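Local coordinates for 2-dehydro-3-deoxy-d-gluconate/2-dehydro-3-deoxy-phosphogluconate aldolase (Picrophilus torridus, PDB 4UXD), which is an aldolase of the dihydrodipicolinate synthetase family, built around a parallel beta/alpha barrel and assembled from four chains, at residues G27-M32 against G222-T227; N45-L50 against K84-N89; K179-S184 against F202-G207. One frame throughout, in Å; residues are numbered along the deposited sequence.

Interaction 1: G27-M32 against G222-T227; sequences GIVCPM and GGVCGT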
loop_
_atom_site.group_PDB
_atom_site.type_symbol
_atom_site.label_atom_id
_atom_site.label_comp_id
_atom_site.label_asym_id
_atom_site.label_seq_id
_atom_site.Cartn_x
_atom_site.Cartn_y
_atom_site.Cartn_z
ATOM N N GLY A 27 32.282 -6.331 -7.077
ATOM C CA GLY A 27 32.622 -7.181 -5.945
ATOM C C GLY A 27 31.686 -7.026 -4.754
ATOM O O GLY A 27 30.532 -6.617 -4.902
ATOM N N ILE A 28 32.206 -7.338 -3.569
ATOM C CA ILE A 28 31.407 -7.425 -2.360
ATOM C C ILE A 28 31.630 -6.250 -1.430
ATOM O O ILE A 28 32.749 -5.951 -1.017
ATOM C CB ILE A 28 31.706 -8.725 -1.610
ATOM C CG1 ILE A 28 31.413 -9.926 -2.522
ATOM C CG2 ILE A 28 30.887 -8.812 -0.304
ATOM C CD1 ILE A 28 29.988 -10.002 -2.999
ATOM N N VAL A 29 30.523 -5.588 -1.121
ATOM C CA VAL A 29 30.495 -4.398 -0.294
ATOM C C VAL A 29 29.853 -4.741 1.037
ATOM O O VAL A 29 28.721 -5.224 1.041
ATOM C CB VAL A 29 29.678 -3.280 -0.972
ATOM C CG1 VAL A 29 29.618 -2.024 -0.094
ATOM C CG2 VAL A 29 30.233 -2.975 -2.335
ATOM N N CYS A 30 30.536 -4.501 2.163
ATOM C CA CYS A 30 29.868 -4.673 3.460
ATOM C C CYS A 30 29.175 -3.399 3.945
ATOM O O CYS A 30 29.832 -2.409 4.259
ATOM C CB CYS A 30 30.833 -5.130 4.533
ATOM S SG CYS A 30 30.034 -5.165 6.166
ATOM N N PRO A 31 27.835 -3.420 4.020
ATOM C CA PRO A 31 27.193 -2.285 4.682
ATOM C C PRO A 31 27.356 -2.458 6.189
ATOM O O PRO A 31 26.618 -3.219 6.832
ATOM C CB PRO A 31 25.741 -2.379 4.221
ATOM C CG PRO A 31 25.507 -3.830 4.010
ATOM C CD PRO A 31 26.866 -4.466 3.673
ATOM N N MET A 32 28.368 -1.781 6.726
ATOM C CA MET A 32 28.816 -1.999 8.098
ATOM C C MET A 32 27.755 -1.657 9.130
ATOM O O MET A 32 27.101 -0.615 9.036
ATOM C CB MET A 32 30.060 -1.164 8.396
ATOM C CG MET A 32 31.251 -1.445 7.502
ATOM S SD MET A 32 32.650 -0.363 7.872
ATOM C CE MET A 32 33.010 -0.874 9.553
ATOM N N GLY A 222 27.995 -6.661 -8.599
ATOM C CA GLY A 222 28.242 -7.306 -7.316
ATOM C C GLY A 222 27.138 -7.000 -6.316
ATOM O O GLY A 222 26.052 -6.554 -6.692
ATOM N N GLY A 223 27.410 -7.235 -5.039
ATOM C CA GLY A 223 26.418 -7.009 -4.007
ATOM C C GLY A 223 26.863 -6.121 -2.861
ATOM O O GLY A 223 28.048 -6.021 -2.555
ATOM N N VAL A 224 25.883 -5.470 -2.242
ATOM C CA VAL A 224 26.039 -4.845 -0.931
ATOM C C VAL A 224 25.247 -5.679 0.064
ATOM O O VAL A 224 24.006 -5.644 0.049
ATOM C CB VAL A 224 25.523 -3.384 -0.902
ATOM C CG1 VAL A 224 25.915 -2.701 0.410
ATOM C CG2 VAL A 224 26.059 -2.607 -2.072
ATOM N N CYS A 225 25.957 -6.421 0.918
ATOM C CA CYS A 225 25.349 -7.511 1.667
ATOM C C CYS A 225 25.645 -7.485 3.159
ATOM O O CYS A 225 26.741 -7.815 3.580
ATOM C CB CYS A 225 25.824 -8.835 1.074
ATOM S SG CYS A 225 25.526 -8.984 -0.695
ATOM N N GLY A 226 24.641 -7.144 3.957
ATOM C CA GLY A 226 24.813 -6.996 5.391
ATOM C C GLY A 226 25.298 -8.235 6.137
ATOM O O GLY A 226 25.921 -8.124 7.191
ATOM N N THR A 227 25.008 -9.418 5.616
ATOM C CA THR A 227 25.430 -10.635 6.286
ATOM C C THR A 227 26.957 -10.782 6.340
ATOM O O THR A 227 27.468 -11.605 7.099
ATOM C CB THR A 227 24.850 -11.877 5.603
ATOM O OG1 THR A 227 25.363 -11.984 4.263
ATOM C CG2 THR A 227 23.330 -11.802 5.601
#

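Interaction 2: N45-L50 against K84-N89; sequences NATNIL and KFVREN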
loop_
_atom_site.group_PDB
_atom_site.type_symbol
_atom_site.label_atom_id
_atom_site.label_comp_id
_atom_site.label_asym_id
_atom_site.label_seq_id
_atom_site.Cartn_x
_atom_site.Cartn_y
_atom_site.Cartn_z
ATOM N N ASN A 45 36.407 0.178 19.705
ATOM C CA ASN A 45 37.167 -1.054 19.794
ATOM C C ASN A 45 36.479 -2.193 19.021
ATOM O O ASN A 45 37.135 -2.931 18.272
ATOM C CB ASN A 45 37.373 -1.451 21.252
ATOM C CG ASN A 45 38.463 -2.485 21.416
ATOM O OD1 ASN A 45 39.500 -2.428 20.749
ATOM N ND2 ASN A 45 38.223 -3.454 22.285
ATOM N N ALA A 46 35.167 -2.340 19.195
ATOM C CA ALA A 46 34.415 -3.348 18.430
ATOM C C ALA A 46 34.424 -3.033 16.928
ATOM O O ALA A 46 34.528 -3.940 16.103
ATOM C CB ALA A 46 32.993 -3.455 18.934
ATOM N N THR A 47 34.340 -1.751 16.579
ATOM C CA THR A 47 34.432 -1.334 15.185
ATOM C C THR A 47 35.729 -1.852 14.564
ATOM O O THR A 47 35.781 -2.160 13.376
ATOM C CB THR A 47 34.369 0.203 15.053
ATOM O OG1 THR A 47 33.162 0.679 15.643
ATOM C CG2 THR A 47 34.419 0.648 13.598
ATOM N N ASN A 48 36.780 -1.937 15.372
ATOM C CA ASN A 48 38.061 -2.459 14.908
ATOM C C ASN A 48 37.984 -3.978 14.748
ATOM O O ASN A 48 38.466 -4.545 13.772
ATOM C CB ASN A 48 39.181 -2.075 15.878
ATOM C CG ASN A 48 40.549 -2.123 15.229
ATOM O OD1 ASN A 48 41.239 -3.143 15.284
ATOM N ND2 ASN A 48 40.950 -1.020 14.606
ATOM N N ILE A 49 37.358 -4.630 15.715
ATOM C CA ILE A 49 37.169 -6.066 15.655
ATOM C C ILE A 49 36.464 -6.422 14.364
ATOM O O ILE A 49 36.793 -7.416 13.728
ATOM C CB ILE A 49 36.375 -6.560 16.870
ATOM C CG1 ILE A 49 37.302 -6.553 18.092
ATOM C CG2 ILE A 49 35.812 -7.957 16.635
ATOM C CD1 ILE A 49 36.596 -6.549 19.437
ATOM N N LEU A 50 35.524 -5.561 13.974
ATOM C CA LEU A 50 34.714 -5.749 12.779
ATOM C C LEU A 50 35.507 -5.520 11.496
ATOM O O LEU A 50 35.427 -6.316 10.546
ATOM C CB LEU A 50 33.508 -4.802 12.814
ATOM C CG LEU A 50 32.660 -4.760 11.535
ATOM C CD1 LEU A 50 32.177 -6.153 11.172
ATOM C CD2 LEU A 50 31.483 -3.802 11.685
ATOM N N LYS A 84 35.945 8.787 10.025
ATOM C CA LYS A 84 37.357 8.988 10.263
ATOM C C LYS A 84 37.994 7.711 10.818
ATOM O O LYS A 84 39.036 7.270 10.342
ATOM C CB LYS A 84 37.578 10.160 11.222
ATOM C CG LYS A 84 38.853 10.953 10.948
ATOM C CD LYS A 84 39.011 12.116 11.902
ATOM C CE LYS A 84 39.398 11.635 13.298
ATOM N NZ LYS A 84 39.695 12.753 14.241
ATOM N N PHE A 85 37.360 7.107 11.810
ATOM C CA PHE A 85 37.929 5.929 12.435
ATOM C C PHE A 85 38.127 4.855 11.389
ATOM O O PHE A 85 39.225 4.326 11.226
ATOM C CB PHE A 85 37.039 5.419 13.566
ATOM C CG PHE A 85 37.583 4.199 14.269
ATOM C CD1 PHE A 85 38.555 4.322 15.256
ATOM C CD2 PHE A 85 37.111 2.932 13.958
ATOM C CE1 PHE A 85 39.056 3.192 15.916
ATOM C CE2 PHE A 85 37.604 1.801 14.621
ATOM C CZ PHE A 85 38.584 1.942 15.593
ATOM N N VAL A 86 37.066 4.572 10.648
ATOM C CA VAL A 86 37.098 3.523 9.647
ATOM C C VAL A 86 38.159 3.810 8.590
ATOM O O VAL A 86 38.874 2.902 8.170
ATOM C CB VAL A 86 35.714 3.367 8.999
ATOM C CG1 VAL A 86 35.758 2.413 7.820
ATOM C CG2 VAL A 86 34.719 2.899 10.056
ATOM N N ARG A 87 38.259 5.069 8.167
ATOM C CA ARG A 87 39.259 5.456 7.177
ATOM C C ARG A 87 40.659 5.311 7.745
ATOM O O ARG A 87 41.598 5.062 7.000
ATOM C CB ARG A 87 39.037 6.899 6.687
ATOM C CG ARG A 87 40.209 7.520 5.889
ATOM C CD ARG A 87 40.421 6.942 4.474
ATOM N NE ARG A 87 40.667 5.499 4.441
ATOM C CZ ARG A 87 40.555 4.743 3.352
ATOM N NH1 ARG A 87 40.218 5.278 2.182
ATOM N NH2 ARG A 87 40.771 3.442 3.429
ATOM N N GLU A 88 40.790 5.456 9.061
ATOM C CA GLU A 88 42.102 5.453 9.689
ATOM C C GLU A 88 42.545 4.081 10.182
ATOM O O GLU A 88 43.682 3.923 10.642
ATOM C CB GLU A 88 42.123 6.428 10.859
ATOM C CG GLU A 88 42.371 7.858 10.459
ATOM C CD GLU A 88 42.353 8.788 11.650
ATOM O OE1 GLU A 88 42.155 8.297 12.788
ATOM O OE2 GLU A 88 42.537 10.005 11.446
ATOM N N ASN A 89 41.670 3.089 10.087
ATOM C CA ASN A 89 42.004 1.771 10.608
ATOM C C ASN A 89 41.812 0.673 9.590
ATOM O O ASN A 89 41.741 -0.507 9.926
ATOM C CB ASN A 89 41.195 1.511 11.863
ATOM C CG ASN A 89 41.683 2.354 13.027
ATOM O OD1 ASN A 89 42.693 2.039 13.648
ATOM N ND2 ASN A 89 40.986 3.447 13.304
HETATM O O HOH W 1 43.830 -1.109 13.810
#

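Interaction 3: K179-S184 against F202-G207; sequences KGVKDS and FAVFQG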
loop_
_atom_site.group_PDB
_atom_site.type_symbol
_atom_site.label_atom_id
_atom_site.label_comp_id
_atom_site.label_asym_id
_atom_site.label_seq_id
_atom_site.Cartn_x
_atom_site.Cartn_y
_atom_site.Cartn_z
ATOM N N LYS A 179 29.106 7.072 -10.375
ATOM C CA LYS A 179 29.829 5.874 -10.765
ATOM C C LYS A 179 29.026 4.580 -10.627
ATOM O O LYS A 179 29.545 3.511 -10.921
ATOM C CB LYS A 179 31.116 5.772 -9.934
ATOM C CG LYS A 179 32.165 6.834 -10.292
ATOM C CD LYS A 179 32.480 6.820 -11.793
ATOM C CE LYS A 179 33.646 7.710 -12.152
ATOM N NZ LYS A 179 33.299 9.119 -11.925
ATOM N N GLY A 180 27.771 4.666 -10.194
ATOM C CA GLY A 180 26.942 3.479 -10.069
ATOM C C GLY A 180 25.635 3.685 -9.324
ATOM O O GLY A 180 25.258 4.807 -8.960
ATOM N N VAL A 181 24.940 2.574 -9.099
ATOM C CA VAL A 181 23.659 2.576 -8.399
ATOM C C VAL A 181 23.510 1.287 -7.592
ATOM O O VAL A 181 23.936 0.226 -8.024
ATOM C CB VAL A 181 22.504 2.739 -9.369
ATOM C CG1 VAL A 181 22.329 1.476 -10.234
ATOM C CG2 VAL A 181 21.225 3.104 -8.626
ATOM N N LYS A 182 22.987 1.414 -6.377
ATOM C CA LYS A 182 22.760 0.278 -5.485
ATOM C C LYS A 182 21.283 0.185 -5.248
ATOM O O LYS A 182 20.665 1.197 -4.924
ATOM C CB LYS A 182 23.461 0.443 -4.134
ATOM C CG LYS A 182 24.956 0.426 -4.170
ATOM C CD LYS A 182 25.504 0.869 -2.826
ATOM C CE LYS A 182 27.008 0.719 -2.752
ATOM N NZ LYS A 182 27.534 1.253 -1.464
ATOM N N ASP A 183 20.740 -1.023 -5.352
ATOM C CA ASP A 183 19.306 -1.241 -5.214
ATOM C C ASP A 183 18.949 -2.333 -4.203
ATOM O O ASP A 183 19.321 -3.495 -4.363
ATOM C CB ASP A 183 18.711 -1.594 -6.578
ATOM C CG ASP A 183 17.207 -1.708 -6.544
ATOM O OD1 ASP A 183 16.691 -2.782 -6.174
ATOM O OD2 ASP A 183 16.540 -0.718 -6.899
ATOM N N SER A 184 18.191 -1.951 -3.184
ATOM C CA SER A 184 17.731 -2.875 -2.136
ATOM C C SER A 184 16.211 -3.144 -2.179
ATOM O O SER A 184 15.656 -3.779 -1.276
ATOM C CB SER A 184 18.106 -2.315 -0.761
ATOM O OG SER A 184 19.510 -2.225 -0.628
ATOM N N PHE A 202 29.782 2.700 -14.841
ATOM C CA PHE A 202 28.549 2.696 -14.061
ATOM C C PHE A 202 28.211 1.288 -13.541
ATOM O O PHE A 202 27.834 0.388 -14.306
ATOM C CB PHE A 202 27.394 3.261 -14.893
ATOM C CG PHE A 202 26.177 3.609 -14.080
ATOM C CD1 PHE A 202 26.123 4.793 -13.364
ATOM C CD2 PHE A 202 25.090 2.747 -14.023
ATOM C CE1 PHE A 202 25.004 5.116 -12.610
ATOM C CE2 PHE A 202 23.979 3.061 -13.273
ATOM C CZ PHE A 202 23.937 4.251 -12.564
ATOM N N ALA A 203 28.354 1.123 -12.226
ATOM C CA ALA A 203 28.105 -0.145 -11.543
ATOM C C ALA A 203 26.649 -0.274 -11.095
ATOM O O ALA A 203 25.946 0.720 -10.931
ATOM C CB ALA A 203 29.042 -0.287 -10.332
ATOM N N VAL A 204 26.206 -1.512 -10.915
ATOM C CA VAL A 204 24.861 -1.786 -10.431
ATOM C C VAL A 204 24.931 -2.896 -9.385
ATOM O O VAL A 204 25.165 -4.056 -9.721
ATOM C CB VAL A 204 23.920 -2.187 -11.575
ATOM C CG1 VAL A 204 22.524 -2.391 -11.073
ATOM C CG2 VAL A 204 23.922 -1.120 -12.659
ATOM N N PHE A 205 24.745 -2.534 -8.118
ATOM C CA PHE A 205 24.883 -3.496 -7.028
ATOM C C PHE A 205 23.535 -3.998 -6.500
ATOM O O PHE A 205 22.601 -3.226 -6.316
ATOM C CB PHE A 205 25.676 -2.875 -5.875
ATOM C CG PHE A 205 27.154 -2.733 -6.137
ATOM C CD1 PHE A 205 27.658 -1.584 -6.715
ATOM C CD2 PHE A 205 28.044 -3.736 -5.768
ATOM C CE1 PHE A 205 29.021 -1.440 -6.939
ATOM C CE2 PHE A 205 29.414 -3.601 -5.994
ATOM C CZ PHE A 205 29.898 -2.451 -6.573
ATOM N N GLN A 206 23.462 -5.298 -6.246
ATOM C CA GLN A 206 22.308 -5.906 -5.609
ATOM C C GLN A 206 22.449 -5.770 -4.087
ATOM O O GLN A 206 23.443 -6.195 -3.507
ATOM C CB GLN A 206 22.182 -7.380 -6.023
ATOM C CG GLN A 206 21.069 -8.168 -5.305
ATOM C CD GLN A 206 19.685 -7.543 -5.478
ATOM O OE1 GLN A 206 19.193 -6.855 -4.583
ATOM N NE2 GLN A 206 19.054 -7.779 -6.626
ATOM N N GLY A 207 21.434 -5.201 -3.443
ATOM C CA GLY A 207 21.498 -4.885 -2.032
ATOM C C GLY A 207 20.950 -5.965 -1.138
ATOM O O GLY A 207 21.039 -5.863 0.082
#

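Interaction 1: G27-M32 against G222-T227
The first and eighth strands of the beta/alpha barrel, 27-31 and 222-224, run side by side here as a parallel pair, G27 facing G222 and V29 facing V224, their short axes 4.8 Å apart. The bonding starts slackly and then tightens. G223 N gives G27 O only a weak, bent bond of 3.2 Å, whereas V29 N reaches G223 O at 2.9 Å and C225 N takes V29 O at 3.0 Å. Two CA-H...O contacts fill in beside these bonds: G222 CA leans on G27 O, which the missing side chain at G222 permits, and V224 CA, 3.4 Å away, leans on V29 O.

V29 and V224 both point into the barrel. Each valine places CG1 opposite its own backbone N (chi1 179° and -171°), which brings both CG1 methyls to the same side, 3.8 Å apart, with the side chains crossing at a slant. The V224 CG1 methyl is shared: P31 CG also packs on it at 3.8 Å. Y61 and F63 of the second strand also pack on V29. The P31 ring lies against C225 and G226 of the partner segment, beyond strand 222-224, with P31 CG 3.4 Å from G226 N and P31 CD against the C225 carbonyl group. G226 N also makes a weak hydrogen bond to a bound glycerol. On the outer face I28 and C225 turn to I234 of helix 233-240.

Every residue that touches is buried. V29 spends both its N-H and its carbonyl on the partner segment, while I28 and C30 turn their backbone bonds to D60 and strand 61-63; the V29 and V224 methyls probably shield the V29 bonds on the inner face.

Interaction 2: N45-L50 against K84-N89
F85 O is claimed twice: N89 ND2 folds back onto it in a 2.9 Å hydrogen bond, and E88 N makes a weak backbone bond to it at the end of helix 76-88. The amide nitrogen comes in tilted 34° from the carbonyl plane and also lies over the rim of one face of the F85 ring. N89 is thus pinned to its own helix, while the ring is sent across to the other one. A chi1 of -179° stretches F85 toward helix 44-56, where T47 CG2 sits obliquely against F85 CE2 and CD2, 3.5 Å from CE2. N48 N lies at the F85 ring edge, near its plane, 3.9 Å from F85 CE2. These are the helices that follow the first two strands of the barrel, crossing at -42° with their short axes 10.7 Å apart. T47 OG1 turns back to D43 O, leaving its methyl to meet F85. Beside the ring, the N48 and N89 amides stand almost perpendicular, and ND2 of N48 is 3.6 Å from N89 OD1, too far for a direct bond. A water joins them instead, accepting from N48 ND2 at 3.0 Å and donating weakly to N89 OD1.

Interaction 3: K179-S184 against F202-G207
The patch made by F202, G180 and V181 is closely packed. A chi1 of -166° carries the F202 ring across to the G180 strand, where it lays one face on G180 CA, 3.8 Å from the ring centroid, in a CH-pi contact. V181 continues the packing: its CG1 touches F202 CE2 at 3.8 Å and V204 CG2 at 3.9 Å, in a layer that M194 and F191 of helix 188-195 close from outside.

Between the strands the donor alternates from one to the other, as in a parallel pair. A203 N binds K179 O, V181 N binds A203 O at 2.8 Å, F205 N binds V181 O, and D183 N binds F205 O at 3.0 Å. On the barrel side K182 and F205 run alongside each other in the same direction, K182 CG on F205 CB at 3.8 Å, and the extended side chain of K182 ends in a cation-pi contact with F63.

Two partly exposed residues are held less closely. The K179 side chain turns away, its NZ bound to S176 O. At the other end G207 N still hydrogen-bonds D183 O at 2.9 Å, but S184 OG merely touches G207 CA, close to a bound glycerol. Strand 178-183, helix 188-195 and strand 203-206 form a beta-alpha-beta unit that supplies the sixth and seventh strands of the barrel.

Overall arrangement
Starting at the N terminus, strand 27-31 is the first half of interaction 1, whose partner comes about 190 residues later; the contact therefore closes the first strand of the barrel onto the eighth. Both other interactions fall within that long loop. Interaction 2 closes early, joining the helices after strands 27-31 and 61-63 on the barrel's outer layer, and M32 packs on L50 and V86 to connect it with interaction 1. Interaction 3 follows in series, closing a short loop around helix 188-195. Strands 203-206 and 222-224 are neighbours, probably hydrogen-bonded through Q206, so interactions 1 and 3 share one continuous sheet. Interactions 2 and 3 do not touch, their nearest atoms about 12 Å apart.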